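Local coordinates for hemolysin-like protein containing CBS domains (Oenococcus oeni, PDB 3OCO) that is of unknown function but forms the CBS-domain-pair portion of a predicted membrane protein whose family is tentatively linked to flavin adenine dinucleotide binding, at residues N18-V21 with A22-M26; L45-Y48 with L49-Y53; S97-E100 with N101-V104. All coordinates share one frame; numbering follows the deposited sequence.

Interaction 1: N18-V21 with A22-M26; sequences NDKV and ASDVM
Val21 and Asp24 meet where the chain enters the short, weakly bonded helix at about 22-25, by backbone and side chain together. Asp24 N donates to Val21 O at 2.9 Å, with an N-H...O angle of 155° and the donor well above the carbonyl plane. The carboxylate of Asp24 then folds back over the preceding residues: CG stands anti to its own carbonyl carbon (chi1 -52°), which turns the group toward Lys20 and Val21. OD2 is modelled 3.0 Å from the methyl Val21 CG2, a tight and perhaps strained approach whose exact value is doubtful, while Ser23 OG touches the same methyl at 3.6 Å. The other oxygen, Asp24 OD1, lies 3.7 Å from Lys20 CG, so it meets the aliphatic part of the lysine. Lys20 NZ stays 4.6 Å from Asp24 OD1, beyond a salt bridge, though the opposite charges may still attract weakly. Ser23 OG also makes a weak approach to Asp24 OD2, although its proton has another possible acceptor in Glu100 O. Backbone hydrogen bonds pair Lys20 with Val104, Ala22 with Met102 and Ser23 with Glu100, along the linker between helices 10-19 and 22-25. Lys20 and Val25 rest on Val104 of helix 104-113, and Ala22 touches Val121 and Ile132 of strands 119-122 and 128-132.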
ATOM      1  N   ASN A  18      15.829   7.543 -11.321  1.00 64.85           N
ATOM      2  CA  ASN A  18      16.050   6.705 -12.493  1.00 62.87           C
ATOM      3  C   ASN A  18      17.460   6.125 -12.485  1.00 61.22           C
ATOM      4  O   ASN A  18      17.717   5.055 -13.041  1.00 55.45           O
ATOM      5  CB  ASN A  18      15.807   7.497 -13.779  1.00 63.33           C
ATOM      6  CG  ASN A  18      15.976   6.648 -15.025  1.00 65.55           C
ATOM      7  OD1 ASN A  18      16.894   6.867 -15.827  1.00 70.29           O
ATOM      8  ND2 ASN A  18      15.101   5.663 -15.191  1.00 53.96           N
ATOM      9  N   ASP A  19      18.364   6.831 -11.821  1.00 65.52           N
ATOM     10  CA  ASP A  19      19.777   6.484 -11.863  1.00 67.43           C
ATOM     11  C   ASP A  19      20.240   5.785 -10.593  1.00 57.55           C
ATOM     12  O   ASP A  19      21.351   5.262 -10.547  1.00 50.54           O
ATOM     13  CB  ASP A  19      20.620   7.736 -12.117  1.00 77.50           C
ATOM     14  CG  ASP A  19      21.790   7.468 -13.032  1.00 92.35           C
ATOM     15  OD1 ASP A  19      21.928   6.319 -13.500  1.00 92.06           O
ATOM     16  OD2 ASP A  19      22.574   8.404 -13.290  1.00103.24           O
ATOM     17  N   LYS A  20      19.379   5.765  -9.575  1.00 50.99           N
ATOM     18  CA  LYS A  20      19.705   5.152  -8.289  1.00 52.04           C
ATOM     19  C   LYS A  20      19.698   3.630  -8.372  1.00 52.79           C
ATOM     20  O   LYS A  20      19.187   3.049  -9.328  1.00 54.22           O
ATOM     21  CB  LYS A  20      18.727   5.618  -7.208  1.00 53.90           C
ATOM     22  CG  LYS A  20      19.053   6.971  -6.597  1.00 56.22           C
ATOM     23  CD  LYS A  20      17.797   7.632  -6.029  1.00 63.37           C
ATOM     24  CE  LYS A  20      18.109   9.002  -5.443  1.00 65.48           C
ATOM     25  NZ  LYS A  20      19.009   8.889  -4.258  1.00 65.81           N
ATOM     26  N   VAL A  21      20.272   2.986  -7.365  1.00 57.13           N
ATOM     27  CA  VAL A  21      20.260   1.528  -7.305  1.00 52.49           C
ATOM     28  C   VAL A  21      19.541   0.997  -6.066  1.00 45.85           C
ATOM     29  O   VAL A  21      19.191   1.743  -5.151  1.00 38.39           O
ATOM     30  CB  VAL A  21      21.670   0.940  -7.347  1.00 51.21           C
ATOM     31  CG1 VAL A  21      22.354   1.320  -8.637  1.00 56.09           C
ATOM     32  CG2 VAL A  21      22.471   1.408  -6.151  1.00 51.01           C
ATOM     33  N   ALA A  22      19.342  -0.312  -6.048  1.00 40.74           N
ATOM     34  CA  ALA A  22      18.626  -0.975  -4.974  1.00 32.98           C
ATOM     35  C   ALA A  22      19.038  -0.528  -3.557  1.00 41.85           C
ATOM     36  O   ALA A  22      18.183  -0.297  -2.700  1.00 50.43           O
ATOM     37  CB  ALA A  22      18.751  -2.487  -5.131  1.00 23.83           C
ATOM     38  N   SER A  23      20.335  -0.403  -3.309  1.00 36.13           N
ATOM     39  CA  SER A  23      20.828  -0.072  -1.972  1.00 35.01           C
ATOM     40  C   SER A  23      20.542   1.361  -1.505  1.00 42.14           C
ATOM     41  O   SER A  23      20.668   1.670  -0.322  1.00 50.85           O
ATOM     42  CB  SER A  23      22.329  -0.388  -1.859  1.00 33.27           C
ATOM     43  OG  SER A  23      23.090   0.317  -2.820  1.00 42.17           O
ATOM     44  N   ASP A  24      20.163   2.234  -2.432  1.00 40.74           N
ATOM     45  CA  ASP A  24      19.852   3.623  -2.093  1.00 48.86           C
ATOM     46  C   ASP A  24      18.430   3.784  -1.523  1.00 46.93           C
ATOM     47  O   ASP A  24      18.142   4.730  -0.788  1.00 50.22           O
ATOM     48  CB  ASP A  24      19.996   4.517  -3.331  1.00 51.18           C
ATOM     49  CG  ASP A  24      21.341   4.353  -4.031  1.00 58.64           C
ATOM     50  OD1 ASP A  24      21.770   5.289  -4.734  1.00 61.76           O
ATOM     51  OD2 ASP A  24      21.967   3.289  -3.891  1.00 71.07           O
ATOM     52  N   VAL A  25      17.562   2.834  -1.852  1.00 34.79           N
ATOM     53  CA  VAL A  25      16.125   2.983  -1.689  1.00 37.17           C
ATOM     54  C   VAL A  25      15.567   2.005  -0.664  1.00 40.82           C
ATOM     55  O   VAL A  25      14.474   2.184  -0.130  1.00 39.83           O
ATOM     56  CB  VAL A  25      15.429   2.730  -3.048  1.00 37.69           C
ATOM     57  CG1 VAL A  25      13.945   2.524  -2.872  1.00 54.91           C
ATOM     58  CG2 VAL A  25      15.697   3.883  -4.004  1.00 41.85           C
HETATM   59  N   MSE A  26      16.333   0.967  -0.373  1.00 37.28           N
HETATM   60  CA  MSE A  26      15.800  -0.157   0.370  1.00 27.87           C
HETATM   61  C   MSE A  26      15.674   0.136   1.853  1.00 35.58           C
HETATM   62  O   MSE A  26      16.336   1.029   2.397  1.00 38.93           O
HETATM   63  CB  MSE A  26      16.719  -1.349   0.209  1.00 27.60           C
HETATM   64  CG  MSE A  26      18.040  -1.090   0.864  1.00 29.90           C
HETATM   65 SE   MSE A  26      19.413  -2.488   0.721  0.78 42.71          SE
HETATM   66  CE  MSE A  26      20.613  -1.583   1.988  1.00 22.31           C
TER

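Interaction 2: L45-Y48 with L49-Y53; sequences LLLY and LEEQY
The Tyr48 ring is met at its edge, near its plane, by two backbone oxygens from beyond the helix end: Tyr53 O lies 3.3 Å from CD1 and Gln52 O 3.4 Å from CE1 of Tyr48. With CG anti to the backbone N (chi1 163°), the ring swings to where the chain turns back after the helix. The flank of the ring also passes Leu49, Tyr48 CD2 lying 4.4 Å from Leu49 CD2. The second flat group, the Tyr53 ring, carries Glu51 O over one face, offset toward the rim. All this happens at the C-terminal end of helix 41-51, the crossover helix of the beta-alpha-beta unit formed with strands 35-36 and 55-60 in the first CBS domain. Leu49 N bonds to Leu45 O in the regular i to i+4 pattern, and Gln52 N bonds to Tyr48 O in the carbonyl plane, at a modelled 2.6 Å that is unusually short and doubtful in its exact value. Gln52 then leaves the helix with a positive phi of 71°. On one flank the Leu45 and Leu49 side chains meet at a slant, CG of Leu45 4.1 Å from CD1 of Leu49; both also touch Arg81 of the second subunit, where Tyr74 OH bonds to Leu49 O. On another, Glu51 turns one carboxylate oxygen to Leu47, with OE1 of Glu51 3.3 Å from CD1 of Leu47. That oxygen takes its hydrogen bond from Ser33 OG, while Phe56 of strand 55-60 packs against both Leu47 and Glu51.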
ATOM      1  N   LEU A  45      -0.477 -12.362  13.208  1.00 26.50           N
ATOM      2  CA  LEU A  45      -1.554 -11.422  13.478  1.00 23.65           C
ATOM      3  C   LEU A  45      -1.159 -10.410  14.541  1.00 30.38           C
ATOM      4  O   LEU A  45      -1.302  -9.214  14.335  1.00 31.48           O
ATOM      5  CB  LEU A  45      -2.829 -12.130  13.928  1.00 24.27           C
ATOM      6  CG  LEU A  45      -3.952 -11.123  14.296  1.00 28.79           C
ATOM      7  CD1 LEU A  45      -4.292 -10.264  13.086  1.00 21.52           C
ATOM      8  CD2 LEU A  45      -5.225 -11.794  14.852  1.00 19.48           C
ATOM      9  N   LEU A  46      -0.675 -10.890  15.683  1.00 25.73           N
ATOM     10  CA  LEU A  46      -0.238 -10.002  16.755  1.00 24.62           C
ATOM     11  C   LEU A  46       0.912  -9.099  16.339  1.00 36.19           C
ATOM     12  O   LEU A  46       1.035  -7.967  16.825  1.00 37.17           O
ATOM     13  CB  LEU A  46       0.165 -10.799  17.990  1.00 29.22           C
ATOM     14  CG  LEU A  46      -0.954 -11.623  18.615  1.00 43.09           C
ATOM     15  CD1 LEU A  46      -0.392 -12.470  19.757  1.00 41.62           C
ATOM     16  CD2 LEU A  46      -2.132 -10.713  19.068  1.00 18.55           C
ATOM     17  N   LEU A  47       1.772  -9.597  15.456  1.00 32.44           N
ATOM     18  CA  LEU A  47       2.861  -8.759  14.981  1.00 29.65           C
ATOM     19  C   LEU A  47       2.306  -7.594  14.134  1.00 25.19           C
ATOM     20  O   LEU A  47       2.680  -6.435  14.319  1.00 28.34           O
ATOM     21  CB  LEU A  47       3.904  -9.574  14.202  1.00 23.74           C
ATOM     22  CG  LEU A  47       5.142  -8.732  13.844  1.00 34.92           C
ATOM     23  CD1 LEU A  47       5.960  -8.427  15.099  1.00 32.96           C
ATOM     24  CD2 LEU A  47       6.016  -9.411  12.803  1.00 44.16           C
ATOM     25  N   TYR A  48       1.425  -7.921  13.196  1.00 25.68           N
ATOM     26  CA  TYR A  48       0.819  -6.920  12.327  1.00 27.23           C
ATOM     27  C   TYR A  48       0.168  -5.820  13.176  1.00 24.05           C
ATOM     28  O   TYR A  48       0.414  -4.635  12.968  1.00 28.71           O
ATOM     29  CB  TYR A  48      -0.189  -7.587  11.374  1.00 23.31           C
ATOM     30  CG  TYR A  48      -1.153  -6.621  10.720  1.00 34.38           C
ATOM     31  CD1 TYR A  48      -0.695  -5.606   9.885  1.00 30.77           C
ATOM     32  CD2 TYR A  48      -2.522  -6.723  10.933  1.00 31.34           C
ATOM     33  CE1 TYR A  48      -1.574  -4.720   9.288  1.00 34.62           C
ATOM     34  CE2 TYR A  48      -3.401  -5.841  10.341  1.00 26.86           C
ATOM     35  CZ  TYR A  48      -2.924  -4.844   9.518  1.00 34.09           C
ATOM     36  OH  TYR A  48      -3.803  -3.957   8.935  1.00 36.67           O
ATOM     37  N   LEU A  49      -0.615  -6.229  14.167  1.00 22.25           N
ATOM     38  CA  LEU A  49      -1.375  -5.300  15.005  1.00 30.63           C
ATOM     39  C   LEU A  49      -0.469  -4.362  15.771  1.00 30.81           C
ATOM     40  O   LEU A  49      -0.862  -3.254  16.133  1.00 34.93           O
ATOM     41  CB  LEU A  49      -2.283  -6.070  15.970  1.00 25.86           C
ATOM     42  CG  LEU A  49      -3.500  -6.666  15.270  1.00 28.29           C
ATOM     43  CD1 LEU A  49      -4.304  -7.535  16.189  1.00 28.59           C
ATOM     44  CD2 LEU A  49      -4.365  -5.539  14.742  1.00 36.82           C
ATOM     45  N   GLU A  50       0.752  -4.816  16.007  1.00 31.39           N
ATOM     46  CA  GLU A  50       1.738  -4.039  16.737  1.00 31.95           C
ATOM     47  C   GLU A  50       2.564  -3.121  15.826  1.00 32.36           C
ATOM     48  O   GLU A  50       2.949  -2.020  16.231  1.00 31.93           O
ATOM     49  CB  GLU A  50       2.663  -4.988  17.501  1.00 36.03           C
ATOM     50  CG  GLU A  50       3.764  -4.305  18.293  1.00 36.23           C
ATOM     51  CD  GLU A  50       3.240  -3.464  19.455  1.00 42.29           C
ATOM     52  OE1 GLU A  50       2.014  -3.470  19.710  1.00 43.26           O
ATOM     53  OE2 GLU A  50       4.067  -2.800  20.117  1.00 42.71           O
ATOM     54  N   GLU A  51       2.832  -3.561  14.597  1.00 25.03           N
ATOM     55  CA  GLU A  51       3.757  -2.830  13.723  1.00 27.57           C
ATOM     56  C   GLU A  51       3.144  -2.294  12.417  1.00 31.69           C
ATOM     57  O   GLU A  51       3.788  -1.519  11.706  1.00 30.84           O
ATOM     58  CB  GLU A  51       4.961  -3.711  13.396  1.00 28.93           C
ATOM     59  CG  GLU A  51       5.526  -4.423  14.616  1.00 40.95           C
ATOM     60  CD  GLU A  51       6.970  -4.835  14.431  1.00 48.50           C
ATOM     61  OE1 GLU A  51       7.222  -5.739  13.605  1.00 54.66           O
ATOM     62  OE2 GLU A  51       7.850  -4.257  15.112  1.00 46.71           O
ATOM     63  N   GLN A  52       1.929  -2.736  12.092  1.00 26.79           N
ATOM     64  CA  GLN A  52       1.162  -2.199  10.947  1.00 38.49           C
ATOM     65  C   GLN A  52       1.640  -2.536   9.534  1.00 41.96           C
ATOM     66  O   GLN A  52       0.841  -2.455   8.600  1.00 42.64           O
ATOM     67  CB  GLN A  52       1.050  -0.672  10.994  1.00 34.26           C
ATOM     68  CG  GLN A  52       0.538  -0.058  12.255  1.00 41.07           C
ATOM     69  CD  GLN A  52       0.466   1.447  12.091  1.00 52.21           C
ATOM     70  OE1 GLN A  52      -0.218   1.951  11.195  1.00 45.81           O
ATOM     71  NE2 GLN A  52       1.203   2.170  12.923  1.00 61.24           N
ATOM     72  N   TYR A  53       2.922  -2.855   9.344  1.00 27.28           N
ATOM     73  CA  TYR A  53       3.386  -3.132   7.982  1.00 28.57           C
ATOM     74  C   TYR A  53       2.421  -4.102   7.324  1.00 21.38           C
ATOM     75  O   TYR A  53       1.881  -4.977   7.973  1.00 23.14           O
ATOM     76  CB  TYR A  53       4.813  -3.702   7.963  1.00 33.66           C
ATOM     77  CG  TYR A  53       5.824  -2.875   8.722  1.00 30.44           C
ATOM     78  CD1 TYR A  53       6.354  -1.726   8.176  1.00 34.14           C
ATOM     79  CD2 TYR A  53       6.256  -3.258   9.989  1.00 35.18           C
ATOM     80  CE1 TYR A  53       7.281  -0.966   8.871  1.00 42.32           C
ATOM     81  CE2 TYR A  53       7.186  -2.503  10.694  1.00 29.62           C
ATOM     82  CZ  TYR A  53       7.692  -1.358  10.129  1.00 40.28           C
ATOM     83  OH  TYR A  53       8.617  -0.602  10.820  1.00 50.20           O
TER

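Interaction 3: S97-E100 with N101-V104; sequences SVPE and NMKV
A type I beta turn, Pro99 to Met102, carries the chain out of edge strand 96-99 of the second CBS domain toward helix 104-113. Glu100 and Asn101 occupy its two central positions, and the closing hydrogen bond runs from Met102 N to Pro99 O at 3.1 Å. It is almost straight at the hydrogen (173°), yet the donor sits 54° out of the carbonyl plane, so the bond does not follow a lone pair. Asn101 N lies near the same carbonyl oxygen but at too poor an angle to bond, leaving Met102 N as the one amide of the turn that bonds Pro99 O. Closing the turn brings Met102, a selenomethionine here, back alongside the strand it follows. Its CB meets the proline at Pro99 CD (4.0 Å), the two side chains crossing at a slant, and the chain then runs on extended (chi2 -170°) to set the selenium beside Val98. The Val98 and Met102 side chains cross at about a right angle. Farther along, Met102 touches Val107 and Glu110 of helix 104-113, so this one side chain bridges the end of the strand and the helix that follows the turn. Lys103, the N-cap residue of that helix, separates the turn from the first helical residue, Val104. The Glu100 side chain leads away from the turn toward the neighbouring strands, where OE2 bonds to Ser129 OG. The amide nitrogen ND2 of Asn101 reaches 4.1 Å from Pro99 CB. Met102 SE sits about 4.0 Å from both CB and CG1 of Val98.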
ATOM      1  N   SER A  97      14.607 -11.718  -5.781  1.00 42.41           N
ATOM      2  CA  SER A  97      15.817 -11.177  -5.193  1.00 41.04           C
ATOM      3  C   SER A  97      16.603 -10.424  -6.250  1.00 40.14           C
ATOM      4  O   SER A  97      16.568 -10.767  -7.438  1.00 33.90           O
ATOM      5  CB  SER A  97      16.657 -12.287  -4.551  1.00 51.47           C
ATOM      6  OG  SER A  97      17.049 -13.264  -5.499  1.00 55.89           O
ATOM      7  N   VAL A  98      17.289  -9.374  -5.818  1.00 43.55           N
ATOM      8  CA  VAL A  98      18.041  -8.524  -6.733  1.00 37.61           C
ATOM      9  C   VAL A  98      19.316  -8.084  -6.029  1.00 40.12           C
ATOM     10  O   VAL A  98      19.312  -7.951  -4.801  1.00 47.44           O
ATOM     11  CB  VAL A  98      17.224  -7.261  -7.140  1.00 44.20           C
ATOM     12  CG1 VAL A  98      15.797  -7.635  -7.555  1.00 47.47           C
ATOM     13  CG2 VAL A  98      17.173  -6.246  -6.010  1.00 38.00           C
ATOM     14  N   PRO A  99      20.404  -7.842  -6.802  1.00 30.04           N
ATOM     15  CA  PRO A  99      21.692  -7.403  -6.248  1.00 33.79           C
ATOM     16  C   PRO A  99      21.658  -5.944  -5.805  1.00 40.44           C
ATOM     17  O   PRO A  99      20.865  -5.166  -6.345  1.00 44.48           O
ATOM     18  CB  PRO A  99      22.667  -7.559  -7.430  1.00 38.16           C
ATOM     19  CG  PRO A  99      21.839  -8.020  -8.621  1.00 34.82           C
ATOM     20  CD  PRO A  99      20.399  -7.806  -8.276  1.00 24.50           C
ATOM     21  N   GLU A 100      22.502  -5.579  -4.840  1.00 45.26           N
ATOM     22  CA  GLU A 100      22.556  -4.198  -4.335  1.00 45.44           C
ATOM     23  C   GLU A 100      22.687  -3.150  -5.427  1.00 43.25           C
ATOM     24  O   GLU A 100      22.249  -2.010  -5.265  1.00 47.56           O
ATOM     25  CB  GLU A 100      23.717  -4.024  -3.361  1.00 49.45           C
ATOM     26  CG  GLU A 100      23.443  -4.518  -1.971  1.00 53.48           C
ATOM     27  CD  GLU A 100      24.713  -4.799  -1.204  1.00 70.87           C
ATOM     28  OE1 GLU A 100      25.739  -4.139  -1.473  1.00 81.01           O
ATOM     29  OE2 GLU A 100      24.693  -5.690  -0.335  1.00 77.74           O
ATOM     30  N   ASN A 101      23.300  -3.526  -6.539  1.00 45.82           N
ATOM     31  CA  ASN A 101      23.630  -2.545  -7.562  1.00 48.32           C
ATOM     32  C   ASN A 101      22.622  -2.446  -8.709  1.00 47.18           C
ATOM     33  O   ASN A 101      22.829  -1.668  -9.632  1.00 51.10           O
ATOM     34  CB  ASN A 101      25.050  -2.766  -8.103  1.00 46.34           C
ATOM     35  CG  ASN A 101      25.235  -4.149  -8.694  1.00 64.43           C
ATOM     36  OD1 ASN A 101      24.769  -4.435  -9.797  1.00 69.10           O
ATOM     37  ND2 ASN A 101      25.907  -5.022  -7.952  1.00 74.02           N
HETATM   38  N   MSE A 102      21.535  -3.213  -8.664  1.00 40.38           N
HETATM   39  CA  MSE A 102      20.537  -3.098  -9.727  1.00 45.27           C
HETATM   40  C   MSE A 102      19.918  -1.704  -9.726  1.00 47.52           C
HETATM   41  O   MSE A 102      19.561  -1.176  -8.679  1.00 35.88           O
HETATM   42  CB  MSE A 102      19.435  -4.149  -9.592  1.00 50.02           C
HETATM   43  CG  MSE A 102      18.920  -4.658 -10.930  1.00 47.34           C
HETATM   44 SE   MSE A 102      17.321  -5.763 -10.799  0.72 59.91          SE
HETATM   45  CE  MSE A 102      17.479  -6.731 -12.487  1.00146.63           C
ATOM     46  N   LYS A 103      19.810  -1.106 -10.908  1.00 56.24           N
ATOM     47  CA  LYS A 103      19.168   0.191 -11.042  1.00 56.02           C
ATOM     48  C   LYS A 103      17.698   0.061 -10.671  1.00 58.74           C
ATOM     49  O   LYS A 103      17.030  -0.898 -11.053  1.00 60.28           O
ATOM     50  CB  LYS A 103      19.305   0.724 -12.468  1.00 60.30           C
ATOM     51  CG  LYS A 103      20.179   1.966 -12.608  1.00 66.09           C
ATOM     52  CD  LYS A 103      21.641   1.662 -12.330  1.00 76.58           C
ATOM     53  CE  LYS A 103      22.545   2.792 -12.843  1.00 84.52           C
ATOM     54  NZ  LYS A 103      22.354   3.018 -14.315  1.00 91.52           N
ATOM     55  N   VAL A 104      17.199   1.040  -9.931  1.00 50.74           N
ATOM     56  CA  VAL A 104      15.844   0.992  -9.409  1.00 47.53           C
ATOM     57  C   VAL A 104      14.781   0.531 -10.414  1.00 49.23           C
ATOM     58  O   VAL A 104      14.050  -0.414 -10.136  1.00 55.25           O
ATOM     59  CB  VAL A 104      15.464   2.323  -8.755  1.00 44.59           C
ATOM     60  CG1 VAL A 104      14.018   2.318  -8.359  1.00 38.52           C
ATOM     61  CG2 VAL A 104      16.352   2.561  -7.535  1.00 38.39           C
TER

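How the interactions relate
Along the chain the three contacts come in series, but in space interactions 1 and 3 form a pair while interaction 2 stands apart. The centres of interactions 1 and 3 are 8 Å apart, and their backbones join directly: Ala22 N lies 2.8 Å from Met102 O and Lys20 O 2.9 Å from Val104 N, both probable hydrogen bonds. The linker before helix 22-25 is thus bonded to the turn that leads into helix 104-113, bringing N-terminal residues against the second CBS domain. Interaction 2, whose centre is about 27 and 28 Å from those of interactions 1 and 3, lies across the chain's centre on helix 41-51, beside the second subunit.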